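Local coordinates for ESSC (Geobacillus thermodenitrificans, PDB 5FWH), which forms the N-terminal forkhead-associated region of EssC, an ATPase-related component of the bacterial type VII secretion apparatus, where it probably mediates protein-protein contacts, at residues M1-V6 with C12-L17; V23-I26 with H32-T35; C73-D78 with M84-S89; A140-F143 with Q148-D151. One frame throughout, in Å; residues are numbered along the deposited sequence.

Contact 1 (M1-V6 with C12-L17)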
loop_
_atom_site.group_PDB
_atom_site.type_symbol
_atom_site.label_atom_id
_atom_site.label_comp_id
_atom_site.label_asym_id
_atom_site.label_seq_id
_atom_site.Cartn_x
_atom_site.Cartn_y
_atom_site.Cartn_z
HETATM N N MSE A 1 4.441 -8.435 9.216
HETATM C CA MSE A 1 5.275 -7.904 8.107
HETATM C C MSE A 1 5.693 -6.485 8.465
HETATM O O MSE A 1 5.045 -5.793 9.245
HETATM C CB MSE A 1 4.554 -7.912 6.736
HETATM C CG MSE A 1 3.937 -9.248 6.273
HETATM SE SE MSE A 1 4.767 -10.087 4.650
HETATM C CE MSE A 1 3.406 -10.055 3.205
ATOM N N SER A 2 6.806 -6.090 7.869
ATOM C CA SER A 2 7.377 -4.760 7.903
ATOM C C SER A 2 7.576 -4.486 6.412
ATOM O O SER A 2 8.328 -5.199 5.712
ATOM C CB SER A 2 8.725 -4.811 8.628
ATOM O OG SER A 2 9.437 -3.582 8.551
ATOM N N GLN A 3 6.841 -3.519 5.885
ATOM C CA GLN A 3 6.957 -3.280 4.491
ATOM C C GLN A 3 7.244 -1.815 4.209
ATOM O O GLN A 3 6.789 -0.924 4.939
ATOM C CB GLN A 3 5.707 -3.741 3.787
ATOM C CG GLN A 3 5.544 -5.258 3.906
ATOM C CD GLN A 3 4.325 -5.812 3.177
ATOM O OE1 GLN A 3 4.420 -6.826 2.446
ATOM N NE2 GLN A 3 3.176 -5.214 3.411
ATOM N N LEU A 4 8.048 -1.603 3.178
ATOM C CA LEU A 4 8.126 -0.257 2.589
ATOM C C LEU A 4 7.462 -0.228 1.271
ATOM O O LEU A 4 7.523 -1.153 0.439
ATOM C CB LEU A 4 9.533 0.344 2.434
ATOM C CG LEU A 4 10.776 -0.431 2.041
ATOM C CD1 LEU A 4 11.873 0.576 1.788
ATOM C CD2 LEU A 4 11.189 -1.384 3.143
ATOM N N TRP A 5 6.936 0.934 1.057
ATOM C CA TRP A 5 6.285 1.279 -0.166
ATOM C C TRP A 5 7.190 2.239 -0.813
ATOM O O TRP A 5 7.570 3.235 -0.189
ATOM C CB TRP A 5 5.009 1.944 0.175
ATOM C CG TRP A 5 4.259 1.179 1.174
ATOM C CD1 TRP A 5 4.629 0.849 2.484
ATOM C CD2 TRP A 5 2.978 0.728 1.009
ATOM N NE1 TRP A 5 3.635 0.226 3.101
ATOM C CE2 TRP A 5 2.613 0.073 2.199
ATOM C CE3 TRP A 5 2.094 0.760 -0.052
ATOM C CZ2 TRP A 5 1.415 -0.543 2.347
ATOM C CZ3 TRP A 5 0.929 0.159 0.109
ATOM C CH2 TRP A 5 0.583 -0.476 1.309
ATOM N N VAL A 6 7.465 1.968 -2.057
ATOM C CA VAL A 6 8.241 2.845 -2.918
ATOM C C VAL A 6 7.334 3.342 -4.107
ATOM O O VAL A 6 6.917 2.603 -4.965
ATOM C CB VAL A 6 9.463 2.098 -3.400
ATOM C CG1 VAL A 6 10.321 2.967 -4.343
ATOM C CG2 VAL A 6 10.237 1.604 -2.180
ATOM N N CYS A 12 3.793 1.842 -7.640
ATOM C CA CYS A 12 4.066 1.664 -6.239
ATOM C C CYS A 12 4.623 0.244 -6.134
ATOM O O CYS A 12 3.950 -0.699 -6.587
ATOM C CB CYS A 12 2.761 1.775 -5.455
ATOM S SG CYS A 12 2.909 1.538 -3.658
ATOM N N GLN A 13 5.847 0.106 -5.644
ATOM C CA GLN A 13 6.420 -1.221 -5.298
ATOM C C GLN A 13 6.355 -1.363 -3.798
ATOM O O GLN A 13 6.578 -0.379 -3.077
ATOM C CB GLN A 13 7.878 -1.289 -5.620
ATOM C CG GLN A 13 8.161 -1.289 -7.089
ATOM C CD GLN A 13 9.598 -1.647 -7.415
ATOM O OE1 GLN A 13 10.184 -2.607 -6.879
ATOM N NE2 GLN A 13 10.157 -0.913 -8.362
ATOM N N LEU A 14 6.094 -2.585 -3.350
ATOM C CA LEU A 14 6.021 -2.970 -1.939
ATOM C C LEU A 14 7.189 -3.906 -1.712
ATOM O O LEU A 14 7.458 -4.757 -2.541
ATOM C CB LEU A 14 4.654 -3.621 -1.687
ATOM C CG LEU A 14 4.142 -3.736 -0.273
ATOM C CD1 LEU A 14 3.753 -2.369 0.226
ATOM C CD2 LEU A 14 2.961 -4.672 -0.148
ATOM N N PHE A 15 7.961 -3.685 -0.668
ATOM C CA PHE A 15 9.121 -4.507 -0.355
ATOM C C PHE A 15 9.144 -4.856 1.119
ATOM O O PHE A 15 9.045 -3.965 1.977
ATOM C CB PHE A 15 10.366 -3.709 -0.674
ATOM C CG PHE A 15 11.620 -4.379 -0.269
ATOM C CD1 PHE A 15 12.229 -5.271 -1.130
ATOM C CD2 PHE A 15 12.182 -4.163 0.984
ATOM C CE1 PHE A 15 13.385 -5.925 -0.760
ATOM C CE2 PHE A 15 13.353 -4.793 1.353
ATOM C CZ PHE A 15 13.952 -5.675 0.486
ATOM N N SER A 16 9.310 -6.146 1.418
ATOM C CA SER A 16 9.328 -6.666 2.793
ATOM C C SER A 16 10.715 -6.609 3.443
ATOM O O SER A 16 11.692 -7.004 2.849
ATOM C CB SER A 16 8.839 -8.131 2.808
ATOM O OG SER A 16 7.442 -8.199 2.598
ATOM N N LEU A 17 10.755 -6.188 4.699
ATOM C CA LEU A 17 11.969 -6.014 5.476
ATOM C C LEU A 17 12.334 -7.177 6.413
ATOM O O LEU A 17 12.968 -6.930 7.428
ATOM C CB LEU A 17 11.821 -4.754 6.348
ATOM C CG LEU A 17 11.937 -3.492 5.522
ATOM C CD1 LEU A 17 11.780 -2.267 6.387
ATOM C CD2 LEU A 17 13.278 -3.493 4.793
#
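The carbonyl oxygen of Q13 is approached by two groups of the facing strand: V6 N donates to Q13 O at 2.7 Å in an almost straight bond (178° at the hydrogen), and W5 CA makes a weaker CA-H...O contact with the same oxygen. V6 O in turn accepts from Q13 N, and L4 and F15 form a second reciprocal pair, so V6-Q13 and L4-F15 are the hydrogen-bonded pairs of this antiparallel hairpin. The non-hydrogen-bonded pairs W5-L14 and Q3-S16 alternate with them, and L17 N to S2 O, 2.8 Å, extends the ladder. On the W5 face, L14 lies alongside the indole and sets CD1 over its six-membered ring, 3.3 Å from the centroid, a CH-pi contact close to the ring normal. C12 SG approaches the edge of that ring, 3.8 Å from W5 CE3. On the other face, beside V6 and Q13, L4 CD2 meets the F15 ring at its edge, 3.7 Å from F15 CD2. With L4 CG between the backbone N and the carbonyl carbon (chi1 38°), the same methyl turns to L17, where the approach is tighter than usual and its exact distance doubtful. Strand 11-16 is one of the two edge strands of the four-stranded sheet within this chain; strand 3-8 carries strand 84-88 on its other side through W5 and A87, while L4 packs on I86 and I24.

Contact 2 (V23-I26 with H32-T35)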
loop_
_atom_site.group_PDB
_atom_site.type_symbol
_atom_site.label_atom_id
_atom_site.label_comp_id
_atom_site.label_asym_id
_atom_site.label_seq_id
_atom_site.Cartn_x
_atom_site.Cartn_y
_atom_site.Cartn_z
ATOM N N VAL A 23 20.477 -3.510 6.094
ATOM C CA VAL A 23 20.692 -2.280 5.323
ATOM C C VAL A 23 20.380 -2.525 3.840
ATOM O O VAL A 23 21.108 -3.256 3.163
ATOM C CB VAL A 23 22.128 -1.736 5.487
ATOM C CG1 VAL A 23 23.155 -2.874 5.488
ATOM C CG2 VAL A 23 22.452 -0.656 4.440
ATOM N N ILE A 24 19.298 -1.912 3.340
ATOM C CA ILE A 24 18.835 -2.176 1.987
ATOM C C ILE A 24 19.006 -0.952 1.165
ATOM O O ILE A 24 19.129 0.127 1.692
ATOM C CB ILE A 24 17.382 -2.705 1.896
ATOM C CG1 ILE A 24 16.327 -1.629 2.145
ATOM C CG2 ILE A 24 17.170 -3.892 2.834
ATOM C CD1 ILE A 24 15.381 -1.481 0.981
ATOM N N VAL A 25 19.004 -1.138 -0.140
ATOM C CA VAL A 25 19.316 -0.080 -1.072
ATOM C C VAL A 25 18.319 -0.121 -2.240
ATOM O O VAL A 25 17.959 -1.215 -2.812
ATOM C CB VAL A 25 20.789 -0.092 -1.554
ATOM C CG1 VAL A 25 21.172 -1.449 -2.098
ATOM C CG2 VAL A 25 21.030 1.005 -2.611
ATOM N N ILE A 26 17.868 1.088 -2.533
ATOM C CA ILE A 26 16.988 1.368 -3.611
ATOM C C ILE A 26 17.845 2.100 -4.547
ATOM O O ILE A 26 18.383 3.185 -4.195
ATOM C CB ILE A 26 15.827 2.338 -3.207
ATOM C CG1 ILE A 26 15.069 1.777 -2.017
ATOM C CG2 ILE A 26 14.914 2.687 -4.413
ATOM C CD1 ILE A 26 14.214 2.814 -1.308
ATOM N N HIS A 32 20.201 -4.435 -6.690
ATOM C CA HIS A 32 19.635 -3.730 -5.545
ATOM C C HIS A 32 18.391 -4.384 -5.012
ATOM O O HIS A 32 17.728 -5.123 -5.703
ATOM C CB HIS A 32 19.312 -2.292 -5.908
ATOM C CG HIS A 32 20.516 -1.452 -6.104
ATOM N ND1 HIS A 32 20.621 -0.553 -7.136
ATOM C CD2 HIS A 32 21.683 -1.382 -5.416
ATOM C CE1 HIS A 32 21.781 0.076 -7.047
ATOM N NE2 HIS A 32 22.453 -0.425 -6.024
ATOM N N HIS A 33 18.073 -4.062 -3.769
ATOM C CA HIS A 33 16.906 -4.615 -3.167
ATOM C C HIS A 33 15.646 -4.154 -3.876
ATOM O O HIS A 33 14.764 -4.970 -4.185
ATOM C CB HIS A 33 16.900 -4.269 -1.703
ATOM C CG HIS A 33 18.026 -4.912 -0.986
ATOM N ND1 HIS A 33 19.282 -4.346 -0.919
ATOM C CD2 HIS A 33 18.121 -6.134 -0.397
ATOM C CE1 HIS A 33 20.092 -5.174 -0.278
ATOM N NE2 HIS A 33 19.416 -6.266 0.037
ATOM N N VAL A 34 15.548 -2.849 -4.158
ATOM C CA VAL A 34 14.384 -2.342 -4.906
ATOM C C VAL A 34 14.965 -1.592 -6.107
ATOM O O VAL A 34 15.803 -0.696 -5.906
ATOM C CB VAL A 34 13.499 -1.425 -4.010
ATOM C CG1 VAL A 34 12.425 -0.727 -4.849
ATOM C CG2 VAL A 34 12.832 -2.200 -2.891
ATOM N N THR A 35 14.554 -1.997 -7.320
ATOM C CA THR A 35 15.104 -1.547 -8.630
ATOM C C THR A 35 14.133 -0.568 -9.280
ATOM O O THR A 35 13.075 -0.976 -9.742
ATOM C CB THR A 35 15.272 -2.725 -9.669
ATOM O OG1 THR A 35 16.110 -3.783 -9.177
ATOM C CG2 THR A 35 15.813 -2.221 -11.002
#
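H33 lays its imidazole across I24 as the chain returns to pair with strand 23-27. H33 CB is 3.4 Å from V25 O, and H33 CG, placed anti to the carbonyl carbon (chi1 -65°), comes 3.7 Å from I24 CB. I24 CB stands over one face of the H33 ring, offset toward its rim, in a CH-pi contact. Farther out, H33 CD2 meets I24 CG2 at 4.0 Å, H33 ND1 lies 3.3 Å from V25 N, and H33 CE1 is 4.0 Å from I24 CA; at the tip, H33 NE2 makes a weak hydrogen bond to E21. The preceding H32 brings CD2 to within 3.4 Å of V25 CG1, so the valine is bordered by both histidines. The backbone completes the join: V34 N donates to V25 O at 3.2 Å, supplemented by a weak bond from H33 N to the same oxygen, and I26 pairs with V34 in a single parallel bridge. I26 and V34 run side by side, and V34 also touches F15 of strand 11-16. Strand 34-35 is thus added in parallel to the margin of the mixed sheet, and its short pairing is supplemented by the H33 ring packed on I24 and the H32 ring beside V25.

Contact 3 (C73-D78 with M84-S89)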
loop_
_atom_site.group_PDB
_atom_site.type_symbol
_atom_site.label_atom_id
_atom_site.label_comp_id
_atom_site.label_asym_id
_atom_site.label_seq_id
_atom_site.Cartn_x
_atom_site.Cartn_y
_atom_site.Cartn_z
ATOM N N CYS A 73 4.878 6.411 8.680
ATOM C CA CYS A 73 5.360 7.707 8.226
ATOM C C CYS A 73 6.058 7.519 6.857
ATOM O O CYS A 73 6.374 6.416 6.462
ATOM C CB CYS A 73 6.337 8.310 9.247
ATOM S SG CYS A 73 5.501 8.687 10.825
ATOM N N SER A 74 6.257 8.592 6.154
ATOM C CA SER A 74 6.794 8.536 4.795
ATOM C C SER A 74 7.737 9.655 4.637
ATOM O O SER A 74 7.740 10.561 5.505
ATOM C CB SER A 74 5.709 8.681 3.726
ATOM O OG SER A 74 5.170 10.010 3.782
ATOM N N ILE A 75 8.538 9.570 3.573
ATOM C CA ILE A 75 9.412 10.646 3.180
ATOM C C ILE A 75 9.465 10.815 1.663
ATOM O O ILE A 75 9.469 9.852 0.887
ATOM C CB ILE A 75 10.836 10.406 3.726
ATOM C CG1 ILE A 75 11.644 11.700 3.713
ATOM C CG2 ILE A 75 11.539 9.271 2.966
ATOM C CD1 ILE A 75 12.978 11.571 4.400
ATOM N N THR A 76 9.548 12.057 1.255
ATOM C CA THR A 76 9.566 12.367 -0.157
ATOM C C THR A 76 10.951 12.922 -0.449
ATOM O O THR A 76 11.548 13.567 0.389
ATOM C CB THR A 76 8.470 13.366 -0.481
ATOM O OG1 THR A 76 7.263 12.838 0.019
ATOM C CG2 THR A 76 8.324 13.556 -1.980
ATOM N N ILE A 77 11.475 12.621 -1.613
ATOM C CA ILE A 77 12.910 12.773 -1.864
ATOM C C ILE A 77 13.094 13.062 -3.322
ATOM O O ILE A 77 12.412 12.479 -4.140
ATOM C CB ILE A 77 13.776 11.524 -1.464
ATOM C CG1 ILE A 77 13.369 10.229 -2.193
ATOM C CG2 ILE A 77 13.687 11.236 0.035
ATOM C CD1 ILE A 77 14.279 9.778 -3.311
ATOM N N ASP A 78 14.010 13.993 -3.614
ATOM C CA ASP A 78 14.390 14.393 -4.980
ATOM C C ASP A 78 15.531 13.561 -5.595
ATOM O O ASP A 78 16.660 13.560 -5.058
ATOM C CB ASP A 78 14.804 15.856 -4.981
ATOM C CG ASP A 78 14.556 16.482 -6.299
ATOM O OD1 ASP A 78 15.300 16.169 -7.267
ATOM O OD2 ASP A 78 13.564 17.228 -6.374
HETATM N N MSE A 84 10.337 10.844 -5.574
HETATM C CA MSE A 84 9.995 9.491 -5.077
HETATM C C MSE A 84 9.517 9.530 -3.631
HETATM O O MSE A 84 10.144 10.188 -2.818
HETATM C CB MSE A 84 11.255 8.586 -5.271
HETATM C CG MSE A 84 11.413 7.541 -4.195
HETATM SE SE MSE A 84 12.969 6.255 -4.367
HETATM C CE MSE A 84 13.115 6.066 -6.308
ATOM N N THR A 85 8.473 8.781 -3.265
ATOM C CA THR A 85 8.104 8.691 -1.827
ATOM C C THR A 85 8.366 7.265 -1.278
ATOM O O THR A 85 8.151 6.187 -1.973
ATOM C CB THR A 85 6.625 9.144 -1.662
ATOM O OG1 THR A 85 6.530 10.530 -2.051
ATOM C CG2 THR A 85 6.125 8.977 -0.242
ATOM N N ILE A 86 8.941 7.236 -0.074
ATOM C CA ILE A 86 9.083 5.966 0.680
ATOM C C ILE A 86 8.279 6.071 1.944
ATOM O O ILE A 86 8.302 7.131 2.633
ATOM C CB ILE A 86 10.516 5.671 1.144
ATOM C CG1 ILE A 86 11.536 5.920 0.045
ATOM C CG2 ILE A 86 10.590 4.235 1.697
ATOM C CD1 ILE A 86 11.178 5.367 -1.300
ATOM N N ALA A 87 7.551 5.005 2.245
ATOM C CA ALA A 87 6.716 5.013 3.396
ATOM C C ALA A 87 6.978 3.684 4.085
ATOM O O ALA A 87 7.363 2.692 3.427
ATOM C CB ALA A 87 5.298 5.119 2.952
ATOM N N TRP A 88 6.807 3.677 5.396
ATOM C CA TRP A 88 7.039 2.514 6.175
ATOM C C TRP A 88 5.813 2.239 6.988
ATOM O O TRP A 88 5.245 3.145 7.583
ATOM C CB TRP A 88 8.276 2.713 7.014
ATOM C CG TRP A 88 8.708 1.523 7.789
ATOM C CD1 TRP A 88 8.797 0.266 7.335
ATOM C CD2 TRP A 88 9.119 1.488 9.165
ATOM N NE1 TRP A 88 9.239 -0.570 8.326
ATOM C CE2 TRP A 88 9.466 0.160 9.459
ATOM C CE3 TRP A 88 9.221 2.445 10.166
ATOM C CZ2 TRP A 88 9.919 -0.245 10.730
ATOM C CZ3 TRP A 88 9.702 2.072 11.412
ATOM C CH2 TRP A 88 10.026 0.728 11.696
ATOM N N SER A 89 5.427 0.967 7.009
ATOM C CA SER A 89 4.301 0.440 7.778
ATOM C C SER A 89 4.559 0.297 9.267
ATOM O O SER A 89 3.618 0.153 10.055
ATOM C CB SER A 89 4.003 -1.033 7.305
ATOM O OG SER A 89 5.015 -1.959 7.821
#
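W88 carries the flat group of this contact: W88 N bonds to C73 O, while the indole has neither face against 73-78. With CG anti to the backbone N (chi1 -175°), the ring instead leads toward P71 and L17, while NE1 at its rim hydrogen-bonds S2 OG. The two segments form an antiparallel beta hairpin, part of the four-stranded sheet of an FHA-like fold. I75 and I86 are its central hydrogen-bonded pair, with I75 N to I86 O at 2.6 Å and I86 N to I75 O at 2.8 Å, and M84 N to I77 O continues the ladder at 3.0 Å. Apolar side chains occupy the face of I75, I77, M84 and I86. Selenomethionine M84 and I77 lie side by side there, with I77 CD1 3.7 Å from M84 CG, and I75 CG2 reaches I86 CB at 4.2 Å. This face turns toward strands 23-27 and 65-69: M84 and I86 touch I26, I75 touches L69, and I77 touches I66. The other face is more polar and more exposed. S74 CB packs on A87 CB at 3.7 Å, and beside them the hydroxyls of T76 and T85 share a hydrogen bond, OG1 to OG1, at 3.2 Å.

Contact 4 (A140-F143 with Q148-D151)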
loop_
_atom_site.group_PDB
_atom_site.type_symbol
_atom_site.label_atom_id
_atom_site.label_comp_id
_atom_site.label_asym_id
_atom_site.label_seq_id
_atom_site.Cartn_x
_atom_site.Cartn_y
_atom_site.Cartn_z
ATOM N N ALA A 140 -7.522 10.588 -4.481
ATOM C CA ALA A 140 -6.689 9.564 -3.769
ATOM C C ALA A 140 -5.912 8.570 -4.701
ATOM O O ALA A 140 -6.546 7.825 -5.460
ATOM C CB ALA A 140 -7.570 8.784 -2.806
ATOM N N PRO A 141 -4.553 8.574 -4.663
ATOM C CA PRO A 141 -3.835 7.627 -5.539
ATOM C C PRO A 141 -3.933 6.183 -5.076
ATOM O O PRO A 141 -3.661 5.897 -3.898
ATOM C CB PRO A 141 -2.387 8.110 -5.514
ATOM C CG PRO A 141 -2.329 9.249 -4.545
ATOM C CD PRO A 141 -3.709 9.745 -4.334
ATOM N N LEU A 142 -4.322 5.305 -6.012
ATOM C CA LEU A 142 -4.602 3.887 -5.744
ATOM C C LEU A 142 -3.923 2.966 -6.762
ATOM O O LEU A 142 -3.950 3.302 -8.001
ATOM C CB LEU A 142 -6.104 3.714 -5.827
ATOM C CG LEU A 142 -6.633 2.340 -5.532
ATOM C CD1 LEU A 142 -6.345 1.887 -4.112
ATOM C CD2 LEU A 142 -8.125 2.390 -5.780
ATOM N N PHE A 143 -3.345 1.844 -6.325
ATOM C CA PHE A 143 -2.548 1.035 -7.271
ATOM C C PHE A 143 -3.092 -0.384 -7.418
ATOM O O PHE A 143 -3.412 -1.064 -6.451
ATOM C CB PHE A 143 -1.048 1.033 -6.902
ATOM C CG PHE A 143 -0.457 2.450 -6.767
ATOM C CD1 PHE A 143 -0.732 3.215 -5.646
ATOM C CD2 PHE A 143 0.279 3.012 -7.782
ATOM C CE1 PHE A 143 -0.202 4.545 -5.502
ATOM C CE2 PHE A 143 0.777 4.311 -7.696
ATOM C CZ PHE A 143 0.512 5.114 -6.571
ATOM N N GLN A 148 -0.759 2.725 -10.997
ATOM C CA GLN A 148 -1.838 3.648 -10.662
ATOM C C GLN A 148 -3.064 3.491 -11.551
ATOM O O GLN A 148 -2.932 3.315 -12.728
ATOM C CB GLN A 148 -1.346 5.076 -10.697
ATOM C CG GLN A 148 -2.347 6.055 -10.091
ATOM C CD GLN A 148 -1.771 7.428 -9.940
ATOM O OE1 GLN A 148 -0.609 7.652 -10.269
ATOM N NE2 GLN A 148 -2.568 8.364 -9.419
ATOM N N LEU A 149 -4.254 3.523 -10.989
ATOM C CA LEU A 149 -5.472 3.373 -11.761
ATOM C C LEU A 149 -5.893 4.730 -12.238
ATOM O O LEU A 149 -5.934 5.637 -11.443
ATOM C CB LEU A 149 -6.626 2.876 -10.902
ATOM C CG LEU A 149 -6.794 1.435 -10.505
ATOM C CD1 LEU A 149 -5.452 0.874 -10.115
ATOM C CD2 LEU A 149 -7.715 1.362 -9.292
ATOM N N SER A 150 -6.252 4.872 -13.509
ATOM C CA SER A 150 -6.802 6.140 -13.996
ATOM C C SER A 150 -8.290 6.062 -14.317
ATOM O O SER A 150 -8.897 7.076 -14.596
ATOM C CB SER A 150 -6.039 6.589 -15.227
ATOM O OG SER A 150 -6.162 5.628 -16.268
ATOM N N ASP A 151 -8.872 4.869 -14.327
ATOM C CA ASP A 151 -10.324 4.705 -14.493
ATOM C C ASP A 151 -10.773 3.393 -13.853
ATOM O O ASP A 151 -9.942 2.644 -13.305
ATOM C CB ASP A 151 -10.727 4.776 -15.978
ATOM C CG ASP A 151 -9.956 3.801 -16.851
ATOM O OD1 ASP A 151 -9.965 2.600 -16.551
ATOM O OD2 ASP A 151 -9.346 4.238 -17.855
#
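F143 and Q148 face each other as a single antiparallel non-hydrogen-bonded pair, CA to CA 4.3 Å, beside which L149 N donates to L142 O at 3.0 Å in a fairly straight bond (157° at the hydrogen). The N-H of L149 and, more weakly, the CA-H of Q148 thus converge on L142 O. The contact flanks the short hairpin of strands 143-144 and 147-148, at the edge of a seven-stranded antiparallel sheet. The F143 ring lies beside the start of 148-151. Its CG is anti to the carbonyl carbon (chi1 -54°), which brings F143 CD2 to 3.4 Å from Q148 N and F143 CE2 to 3.8 Å from Q148 CB. Q148 runs out fully extended and crosses the phenyl obliquely, its amide plane turned 43° from the ring; Q148 NE2 ends 3.9 Å from P141 CB, so Q148 CB lies by the phenylalanine ring and its NE2 by the proline. The leucines meet separately. L142 CD2 lies 3.7 Å from L149 CD2, whereas the other methyl of L149, CD1, lies against the backbone, 3.6 Å from L142 O. Both leucines rest on V134 of strand 131-136, and L149 also touches P136. F143 is tied through its backbone to L162, and Q148 to T10 of the turn between strands 3-8 and 11-16. With one conventional backbone bond across it, the contact is otherwise largely apolar: the leucine pair is directed onto the neighbouring sheet, while the Q148 amide NE2 borders proline carbon.

Contacts 1 and 3 are beta hairpins of one four-stranded sheet, joined where strands 3-8 and 84-88 run side by side, and each turns an apolar face inward. Contact 2 belongs to the mixed sheet packed against it, and Q13 of contact 1 probably hydrogen-bonds T35 O at its margin. All four contacts are partly buried; contact 1 lies nearest the centre of the chain, about 8 Å between centres, and contact 2 farthest, about 18 Å. Regular backbone ladders dominate contacts 1 and 3, whereas contacts 2 and 4 have few such bonds and rely more on side chains. Contact 4 lies in the other half of the chain, yet F143 touches C12 of contact 1 across the boundary.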